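Local coordinates for extracellular solute-binding protein, family 7 (Colwellia psychrerythraea, PDB 4PET) that probably serves as the periplasmic receptor of a TRAP transporter, capturing pyruvate or a similar 2-oxoacid together with a calcium ion, at residues L284-L287 with K288-P292; W234-P237 with G238-L241; G114-A117 with S118-H121. One frame throughout, in Å; residues are numbered along the deposited sequence.

Contact 1. Residues L284-L287 with K288-P292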
ATOM      1  N   LEU A 284      -6.417 -15.621   8.986  1.00 22.53           N
ATOM      2  CA  LEU A 284      -6.284 -15.398  10.422  1.00 21.26           C
ATOM      3  C   LEU A 284      -7.619 -15.674  11.133  1.00 23.92           C
ATOM      4  O   LEU A 284      -7.639 -16.209  12.244  1.00 27.48           O
ATOM      5  CB  LEU A 284      -5.791 -13.976  10.723  1.00 28.48           C
ATOM      6  CG  LEU A 284      -5.645 -13.623  12.211  1.00 26.78           C
ATOM      7  CD1 LEU A 284      -4.541 -14.478  12.927  1.00 22.69           C
ATOM      8  CD2 LEU A 284      -5.336 -12.142  12.321  1.00 32.99           C
ATOM      9  N   ALA A 285      -8.729 -15.322  10.493  1.00 22.88           N
ATOM     10  CA  ALA A 285     -10.037 -15.555  11.119  1.00 27.06           C
ATOM     11  C   ALA A 285     -10.222 -17.050  11.374  1.00 33.19           C
ATOM     12  O   ALA A 285     -10.753 -17.439  12.409  1.00 28.33           O
ATOM     13  CB  ALA A 285     -11.177 -15.021  10.246  1.00 26.82           C
ATOM     14  N   SER A 286      -9.774 -17.873  10.414  1.00 30.52           N
ATOM     15  CA  SER A 286      -9.910 -19.328  10.516  1.00 31.01           C
ATOM     16  C   SER A 286      -8.934 -19.890  11.554  1.00 25.11           C
ATOM     17  O   SER A 286      -9.257 -20.797  12.297  1.00 26.21           O
ATOM     18  CB  SER A 286      -9.663 -19.999   9.149  1.00 41.35           C
ATOM     19  OG  SER A 286      -9.660 -21.428   9.267  1.00 46.22           O
ATOM     20  N   LEU A 287      -7.724 -19.356  11.557  1.00 26.00           N
ATOM     21  CA  LEU A 287      -6.699 -19.728  12.518  1.00 26.48           C
ATOM     22  C   LEU A 287      -7.187 -19.519  13.939  1.00 33.01           C
ATOM     23  O   LEU A 287      -6.876 -20.299  14.817  1.00 31.73           O
ATOM     24  CB  LEU A 287      -5.483 -18.845  12.260  1.00 32.56           C
ATOM     25  CG  LEU A 287      -4.167 -19.029  12.990  1.00 31.87           C
ATOM     26  CD1 LEU A 287      -3.682 -20.480  12.845  1.00 33.53           C
ATOM     27  CD2 LEU A 287      -3.136 -18.017  12.414  1.00 31.12           C
ATOM     28  N   LYS A 288      -7.937 -18.443  14.155  1.00 31.44           N
ATOM     29  CA  LYS A 288      -8.427 -18.118  15.479  1.00 41.03           C
ATOM     30  C   LYS A 288      -9.499 -19.118  15.934  1.00 40.89           C
ATOM     31  O   LYS A 288      -9.878 -19.144  17.102  1.00 34.57           O
ATOM     32  CB  LYS A 288      -9.025 -16.708  15.502  1.00 39.53           C
ATOM     33  CG  LYS A 288      -8.040 -15.574  15.241  1.00 45.27           C
ATOM     34  CD  LYS A 288      -8.824 -14.292  14.951  1.00 51.67           C
ATOM     35  CE  LYS A 288      -8.426 -13.123  15.851  1.00 52.03           C
ATOM     36  NZ  LYS A 288      -9.449 -12.026  15.811  1.00 45.15           N
ATOM     37  N   LYS A 289      -9.995 -19.919  15.000  1.00 40.34           N
ATOM     38  CA  LYS A 289     -11.177 -20.727  15.264  1.00 48.79           C
ATOM     39  C   LYS A 289     -10.979 -22.236  15.011  1.00 40.23           C
ATOM     40  O   LYS A 289     -11.644 -23.059  15.622  1.00 44.84           O
ATOM     41  CB  LYS A 289     -12.335 -20.174  14.416  1.00 49.13           C
ATOM     42  CG  LYS A 289     -13.492 -21.116  14.261  1.00 61.95           C
ATOM     43  CD  LYS A 289     -14.534 -20.596  13.281  1.00 65.23           C
ATOM     44  CE  LYS A 289     -15.845 -21.388  13.416  1.00 67.93           C
ATOM     45  NZ  LYS A 289     -15.626 -22.868  13.478  1.00 69.05           N
ATOM     46  N   ASP A 290     -10.070 -22.590  14.108  1.00 32.20           N
ATOM     47  CA  ASP A 290     -10.024 -23.952  13.570  1.00 36.49           C
ATOM     48  C   ASP A 290      -8.722 -24.706  13.900  1.00 44.21           C
ATOM     49  O   ASP A 290      -8.528 -25.829  13.439  1.00 50.73           O
ATOM     50  CB  ASP A 290     -10.192 -23.913  12.034  1.00 39.47           C
ATOM     51  CG  ASP A 290     -11.528 -23.292  11.583  1.00 42.35           C
ATOM     52  OD1 ASP A 290     -12.545 -23.535  12.270  1.00 38.71           O
ATOM     53  OD2 ASP A 290     -11.552 -22.572  10.539  1.00 44.57           O
ATOM     54  N   TYR A 291      -7.827 -24.098  14.675  1.00 39.90           N
ATOM     55  CA  TYR A 291      -6.510 -24.712  14.926  1.00 36.55           C
ATOM     56  C   TYR A 291      -6.141 -24.742  16.382  1.00 32.91           C
ATOM     57  O   TYR A 291      -5.194 -24.067  16.785  1.00 35.69           O
ATOM     58  CB  TYR A 291      -5.406 -23.952  14.195  1.00 30.54           C
ATOM     59  CG  TYR A 291      -5.552 -23.980  12.712  1.00 32.81           C
ATOM     60  CD1 TYR A 291      -6.620 -23.347  12.086  1.00 35.47           C
ATOM     61  CD2 TYR A 291      -4.610 -24.645  11.918  1.00 27.87           C
ATOM     62  CE1 TYR A 291      -6.750 -23.384  10.702  1.00 32.78           C
ATOM     63  CE2 TYR A 291      -4.733 -24.677  10.566  1.00 30.20           C
ATOM     64  CZ  TYR A 291      -5.804 -24.065   9.954  1.00 29.98           C
ATOM     65  OH  TYR A 291      -5.901 -24.118   8.579  1.00 28.78           O
ATOM     66  N   PRO A 292      -6.843 -25.571  17.170  1.00 32.87           N
ATOM     67  CA  PRO A 292      -6.633 -25.622  18.622  1.00 39.04           C
ATOM     68  C   PRO A 292      -5.204 -26.023  19.028  1.00 41.15           C
ATOM     69  O   PRO A 292      -4.782 -25.795  20.170  1.00 41.09           O
ATOM     70  CB  PRO A 292      -7.635 -26.681  19.089  1.00 39.87           C
ATOM     71  CG  PRO A 292      -7.966 -27.489  17.883  1.00 39.36           C
ATOM     72  CD  PRO A 292      -7.850 -26.544  16.712  1.00 34.88           C
TER
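Ser286 and Asp290 meet through single oxygens, while Tyr291 swings back beside Leu287, so that in the last turn of helix 255-290 a hydroxyl-carboxylate bond sits next to a leucine-tyrosine contact. The Ser286 hydroxyl OG donates to Asp290 OD2 at 2.6 Å, reaching its anti lone pair, the one turned away from the other carboxylate oxygen. Placed opposite the backbone N (chi1 174°), Ser286 OG lies in the plane of the Tyr291 ring and approaches its edge at Tyr291 CE1, 3.8 Å away. The same edge passes Ser286 O, 3.7 Å from Tyr291 CD1. Leu287 comes from another direction: its chain crosses Tyr291 at about a right angle and lays Leu287 CD1 over one ring face, 4.0 Å from Tyr291 CG. The ring thus has a methyl over a face and oxygens at its rim; His224 adds an edge-to-face ring contact, and Leu219 touches both Leu287 and Tyr291.

Ser286 O accepts two backbone donors, Asp290 N at 2.7 Å and Lys289 N. Replacing Ser286 by an alanine would probably deprive Asp290 OD2 of its hydroxyl donor and make that carboxylate freer to turn. Lys289 NZ gives Asp290 OD1 a salt bridge with only a weak, 3.4 Å hydrogen bond. A carboxylate near the carbonyl-rich end of a helix is likely to be electrostatically costly, and the hydroxyl and the ammonium group together would offset part of that cost.

Contact 2. Residues W234-P237 with G238-L241. With CA (calcium ion), chain E; PYR (pyruvic acid), chain D.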
ATOM      1  N   TRP A 234       9.634  -9.725  12.964  1.00 19.99           N
ATOM      2  CA  TRP A 234      10.800  -8.880  13.271  1.00 19.46           C
ATOM      3  C   TRP A 234      11.753  -8.828  12.071  1.00 19.06           C
ATOM      4  O   TRP A 234      12.373  -7.816  11.793  1.00 23.27           O
ATOM      5  CB  TRP A 234      11.573  -9.380  14.509  1.00 23.21           C
ATOM      6  CG  TRP A 234      12.170 -10.777  14.361  1.00 21.81           C
ATOM      7  CD1 TRP A 234      11.574 -11.962  14.680  1.00 23.26           C
ATOM      8  CD2 TRP A 234      13.462 -11.114  13.821  1.00 23.33           C
ATOM      9  NE1 TRP A 234      12.430 -13.019  14.403  1.00 29.00           N
ATOM     10  CE2 TRP A 234      13.585 -12.523  13.859  1.00 21.27           C
ATOM     11  CE3 TRP A 234      14.526 -10.362  13.315  1.00 21.86           C
ATOM     12  CZ2 TRP A 234      14.741 -13.199  13.425  1.00 23.78           C
ATOM     13  CZ3 TRP A 234      15.690 -11.045  12.893  1.00 22.26           C
ATOM     14  CH2 TRP A 234      15.766 -12.453  12.943  1.00 24.46           C
ATOM     15  N   HIS A 235      11.810  -9.929  11.334  1.00 21.06           N
ATOM     16  CA  HIS A 235      12.859 -10.214  10.344  1.00 25.04           C
ATOM     17  C   HIS A 235      12.471  -9.814   8.923  1.00 22.27           C
ATOM     18  O   HIS A 235      13.343  -9.505   8.086  1.00 20.35           O
ATOM     19  CB  HIS A 235      13.124 -11.713  10.348  1.00 17.33           C
ATOM     20  CG  HIS A 235      11.919 -12.502   9.965  1.00 24.07           C
ATOM     21  ND1 HIS A 235      11.882 -13.303   8.852  1.00 23.72           N
ATOM     22  CD2 HIS A 235      10.677 -12.551  10.510  1.00 17.77           C
ATOM     23  CE1 HIS A 235      10.673 -13.827   8.730  1.00 18.38           C
ATOM     24  NE2 HIS A 235       9.929 -13.389   9.725  1.00 26.51           N
ATOM     25  N   GLU A 236      11.165  -9.844   8.638  1.00 19.77           N
ATOM     26  CA  GLU A 236      10.669  -9.475   7.315  1.00 19.34           C
ATOM     27  C   GLU A 236       9.434  -8.582   7.390  1.00 16.73           C
ATOM     28  O   GLU A 236       8.305  -9.030   7.158  1.00 20.22           O
ATOM     29  CB  GLU A 236      10.379 -10.720   6.472  1.00 17.79           C
ATOM     30  CG  GLU A 236      11.626 -11.526   6.097  1.00 19.70           C
ATOM     31  CD  GLU A 236      11.345 -12.593   5.042  1.00 19.26           C
ATOM     32  OE1 GLU A 236      10.839 -12.236   3.959  1.00 27.95           O
ATOM     33  OE2 GLU A 236      11.617 -13.775   5.295  1.00 24.47           O
ATOM     34  N   PRO A 237       9.638  -7.294   7.705  1.00 21.15           N
ATOM     35  CA  PRO A 237       8.491  -6.379   7.929  1.00 16.99           C
ATOM     36  C   PRO A 237       7.703  -6.001   6.695  1.00 25.99           C
ATOM     37  O   PRO A 237       6.553  -5.560   6.827  1.00 26.00           O
ATOM     38  CB  PRO A 237       9.147  -5.115   8.490  1.00 19.80           C
ATOM     39  CG  PRO A 237      10.586  -5.170   7.950  1.00 24.04           C
ATOM     40  CD  PRO A 237      10.928  -6.655   8.001  1.00 21.61           C
ATOM     41  N   GLY A 238       8.317  -6.157   5.520  1.00 21.53           N
ATOM     42  CA  GLY A 238       7.770  -5.639   4.284  1.00 22.20           C
ATOM     43  C   GLY A 238       8.396  -6.300   3.061  1.00 17.97           C
ATOM     44  O   GLY A 238       8.980  -5.647   2.202  1.00 20.24           O
ATOM     45  N   THR A 239       8.215  -7.608   2.987  1.00 20.56           N
ATOM     46  CA  THR A 239       8.807  -8.421   1.943  1.00 17.11           C
ATOM     47  C   THR A 239       8.226  -8.150   0.580  1.00 21.40           C
ATOM     48  O   THR A 239       7.062  -8.431   0.312  1.00 17.44           O
ATOM     49  CB  THR A 239       8.684  -9.911   2.302  1.00 20.29           C
ATOM     50  OG1 THR A 239       9.339 -10.128   3.549  1.00 26.43           O
ATOM     51  CG2 THR A 239       9.298 -10.803   1.204  1.00 25.58           C
ATOM     52  N   GLU A 240       9.056  -7.571  -0.279  1.00 16.74           N
ATOM     53  CA  GLU A 240       8.667  -7.314  -1.662  1.00 15.90           C
ATOM     54  C   GLU A 240       9.292  -8.373  -2.542  1.00 16.70           C
ATOM     55  O   GLU A 240      10.511  -8.598  -2.479  1.00 17.71           O
ATOM     56  CB  GLU A 240       9.156  -5.936  -2.115  1.00 16.29           C
ATOM     57  CG  GLU A 240       8.707  -5.556  -3.496  1.00 19.71           C
ATOM     58  CD  GLU A 240       7.252  -5.102  -3.538  1.00 22.97           C
ATOM     59  OE1 GLU A 240       6.792  -4.391  -2.604  1.00 24.05           O
ATOM     60  OE2 GLU A 240       6.591  -5.435  -4.532  1.00 21.66           O
ATOM     61  N   LEU A 241       8.489  -9.023  -3.375  1.00 15.21           N
ATOM     62  CA  LEU A 241       9.092  -9.953  -4.327  1.00 17.18           C
ATOM     63  C   LEU A 241       9.674  -9.181  -5.516  1.00 19.82           C
ATOM     64  O   LEU A 241       9.728  -7.945  -5.518  1.00 17.58           O
ATOM     65  CB  LEU A 241       8.085 -11.010  -4.785  1.00 16.63           C
ATOM     66  CG  LEU A 241       7.411 -11.762  -3.624  1.00 15.00           C
ATOM     67  CD1 LEU A 241       6.329 -12.701  -4.133  1.00 22.42           C
ATOM     68  CD2 LEU A 241       8.419 -12.552  -2.804  1.00 18.88           C
TER
HETATM   69 CA    CA E 403       9.893 -15.222   4.580  1.00 20.50          CA
HETATM   70  C   PYR D 402      10.511 -16.260   1.534  1.00 21.41           C
HETATM   71  O   PYR D 402      10.840 -16.551   2.764  1.00 18.99           O
HETATM   72  OXT PYR D 402      11.132 -16.917   0.597  1.00 15.36           O
HETATM   73  CA  PYR D 402       9.471 -15.348   1.253  1.00 32.70           C
HETATM   74  O3  PYR D 402       9.000 -14.551   2.179  1.00 24.97           O
HETATM   75  CB  PYR D 402       8.829 -15.296  -0.099  1.00 31.98           C
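Glu236 divides its carboxylate between the calcium ion and Thr239. Glu236 OE2 binds the metal at 2.4 Å, whereas Glu236 OE1 stays 3.2 Å from the calcium and accepts from the Thr239 hydroxyl OG1 at 2.6 Å. The donor comes in on the anti side of OE1, 21° out of the carboxylate plane. Pyruvate chelates the same calcium through its carboxylate O and its keto O3, and Gln153, Glu211 and the carbonyl of Trp212 are further ligands. Thr239 CG2 lies 3.9 Å from pyruvate O3, and Leu241 CD2 reaches the ligand methyl CB at 3.9 Å.

One layer out lie the groups that fix the glutamate. OE1 has a second bond, from Tyr96 OH, so the carboxylate is gripped at both oxygens and its rotation is restrained. Thr239 OG1, beside its own backbone N (chi1 -59°), also comes within 3.2 Å of Glu236 CB. Behind the glutamate, His235 places a ring face under Glu236 CB and holds Met154 O through NE2.

A 2-oxoacid chelating a protein-bound metal while an arginine, here Arg174, hydrogen-bonds to the ligand is consistent with the ligand site of TRAP periplasmic receptors of the DctP family, as in 2-oxoacid-binding relatives.

Contact 3. Residues G114-A117 with S118-H121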
ATOM      1  N   GLY A 114      13.408  -3.322   9.547  1.00 19.15           N
ATOM      2  CA  GLY A 114      13.264  -2.284   8.534  1.00 27.30           C
ATOM      3  C   GLY A 114      11.858  -1.763   8.312  1.00 27.46           C
ATOM      4  O   GLY A 114      11.044  -1.640   9.254  1.00 24.63           O
HETATM    5  N   MSE A 115      11.571  -1.422   7.063  1.00 25.84           N
HETATM    6  CA  MSE A 115      10.335  -0.707   6.743  1.00 22.16           C
HETATM    7  C   MSE A 115       9.174  -1.640   6.541  1.00 21.51           C
HETATM    8  O   MSE A 115       9.357  -2.777   6.088  1.00 21.42           O
HETATM    9  CB  MSE A 115      10.521   0.140   5.487  1.00 24.33           C
HETATM   10  CG  MSE A 115      11.195   1.440   5.816  1.00 25.43           C
HETATM   11 SE   MSE A 115      11.579   2.515   4.247  0.87 19.29          SE
HETATM   12  CE  MSE A 115      13.106   1.552   3.612  1.00 19.50           C
ATOM     13  N   ILE A 116       7.983  -1.168   6.901  1.00 17.46           N
ATOM     14  CA  ILE A 116       6.758  -1.883   6.532  1.00 17.67           C
ATOM     15  C   ILE A 116       6.460  -1.614   5.086  1.00 18.40           C
ATOM     16  O   ILE A 116       7.154  -0.801   4.444  1.00 19.94           O
ATOM     17  CB  ILE A 116       5.574  -1.510   7.417  1.00 16.90           C
ATOM     18  CG1 ILE A 116       5.224  -0.025   7.306  1.00 21.39           C
ATOM     19  CG2 ILE A 116       5.926  -1.839   8.849  1.00 20.59           C
ATOM     20  CD1 ILE A 116       3.989   0.362   8.151  1.00 22.97           C
ATOM     21  N   ALA A 117       5.431  -2.267   4.559  1.00 21.15           N
ATOM     22  CA  ALA A 117       5.201  -2.251   3.116  1.00 20.30           C
ATOM     23  C   ALA A 117       4.924  -0.850   2.571  1.00 23.03           C
ATOM     24  O   ALA A 117       5.467  -0.458   1.534  1.00 21.12           O
ATOM     25  CB  ALA A 117       4.076  -3.208   2.730  1.00 20.42           C
ATOM     26  N   SER A 118       4.068  -0.096   3.253  1.00 18.89           N
ATOM     27  CA  SER A 118       3.665   1.195   2.713  1.00 22.41           C
ATOM     28  C   SER A 118       4.875   2.126   2.684  1.00 23.97           C
ATOM     29  O   SER A 118       5.024   2.942   1.784  1.00 22.92           O
ATOM     30  CB  SER A 118       2.560   1.791   3.559  1.00 22.75           C
ATOM     31  OG  SER A 118       3.054   2.030   4.870  1.00 24.71           O
ATOM     32  N   GLU A 119       5.747   1.982   3.666  1.00 18.23           N
ATOM     33  CA  GLU A 119       6.999   2.752   3.714  1.00 18.11           C
ATOM     34  C   GLU A 119       7.946   2.355   2.594  1.00 20.36           C
ATOM     35  O   GLU A 119       8.564   3.207   1.938  1.00 21.08           O
ATOM     36  CB  GLU A 119       7.686   2.541   5.062  1.00 23.16           C
ATOM     37  CG  GLU A 119       6.839   3.011   6.244  1.00 20.16           C
ATOM     38  CD  GLU A 119       7.470   2.743   7.576  1.00 22.04           C
ATOM     39  OE1 GLU A 119       7.172   3.488   8.530  1.00 25.14           O
ATOM     40  OE2 GLU A 119       8.234   1.767   7.702  1.00 19.75           O
ATOM     41  N   GLN A 120       8.086   1.060   2.382  1.00 21.22           N
ATOM     42  CA  GLN A 120       9.035   0.562   1.402  1.00 21.96           C
ATOM     43  C   GLN A 120       8.606   0.965  -0.010  1.00 24.60           C
ATOM     44  O   GLN A 120       9.450   1.267  -0.855  1.00 21.65           O
ATOM     45  CB  GLN A 120       9.211  -0.937   1.533  1.00 28.83           C
ATOM     46  CG  GLN A 120      10.354  -1.486   0.708  1.00 30.84           C
ATOM     47  CD  GLN A 120      10.273  -2.986   0.632  1.00 39.03           C
ATOM     48  OE1 GLN A 120       9.204  -3.547   0.371  1.00 38.92           O
ATOM     49  NE2 GLN A 120      11.374  -3.646   0.901  1.00 45.09           N
ATOM     50  N   HIS A 121       7.304   1.074  -0.254  1.00 20.98           N
ATOM     51  CA  HIS A 121       6.864   1.531  -1.557  1.00 22.83           C
ATOM     52  C   HIS A 121       7.251   3.000  -1.810  1.00 21.33           C
ATOM     53  O   HIS A 121       7.681   3.344  -2.895  1.00 19.77           O
ATOM     54  CB  HIS A 121       5.363   1.318  -1.694  1.00 21.50           C
ATOM     55  CG  HIS A 121       4.986  -0.127  -1.778  1.00 32.51           C
ATOM     56  ND1 HIS A 121       3.717  -0.588  -1.498  1.00 29.67           N
ATOM     57  CD2 HIS A 121       5.714  -1.212  -2.133  1.00 29.57           C
ATOM     58  CE1 HIS A 121       3.683  -1.897  -1.672  1.00 31.64           C
ATOM     59  NE2 HIS A 121       4.883  -2.300  -2.055  1.00 33.33           N
TER
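Glu119 folds back from the first turn of helix 117-126 onto Met115 and Ile116, the residues leading into it. Glu119 CB lies 3.4 Å from Ile116 O and 3.7 Å from CB of Met115, a selenomethionine whose SE bends round to the same glutamate. Glu119 CG, next to the backbone N (chi1 -61°), starts an extended chain that runs obliquely across Ile116, meeting Ile116 CG1 at 3.6 Å. CD passes the same methylene. At the tip Glu119 OE2 accepts from Ile116 N at 3.1 Å; the amide arrives on the anti side, 35° out of the carboxylate plane.

Ile116 is the N-cap residue, so this bond is the glutamate half of a capping box; an isoleucine has no side-chain acceptor to supply the other half. Regular helix bonding starts alongside, with Gln120 N donating to Ile116 O at 2.9 Å. Ala117 O, besides receiving His121 N, stands 3.3 Å above one face of the His121 ring.

The tip has further partners on helix 323-353: Arg340 NH2 makes a salt bridge to OE2, and Thr343 OG1 bonds OE1. The buried carboxylate is therefore held at both oxygens, and its negative charge would be favoured by the arginine and by the amino-terminal end of the helix.

Overall arrangement
Contact 3 comes first along the chain, then contact 2, then contact 1. Contacts 2 and 3 are neighbours, their centres about 8 Å apart, and they join where His121 NE2 meets Glu240 OE1 at 2.9 Å; the calcium-binding loop and strand 240-246 thus rest against the start of helix 117-126. Contact 1 is remote, its centre about 23 Å from that of contact 2 and about 28 Å from that of contact 3, at the far end of helix 255-290. That long helix still connects the regions, since its Tyr270 packs edge-to-face on His121. The loop leading to the ligand site (through Trp234 and Pro237), the start of helix 117-126 and the end of helix 255-290 each pack on the second subunit.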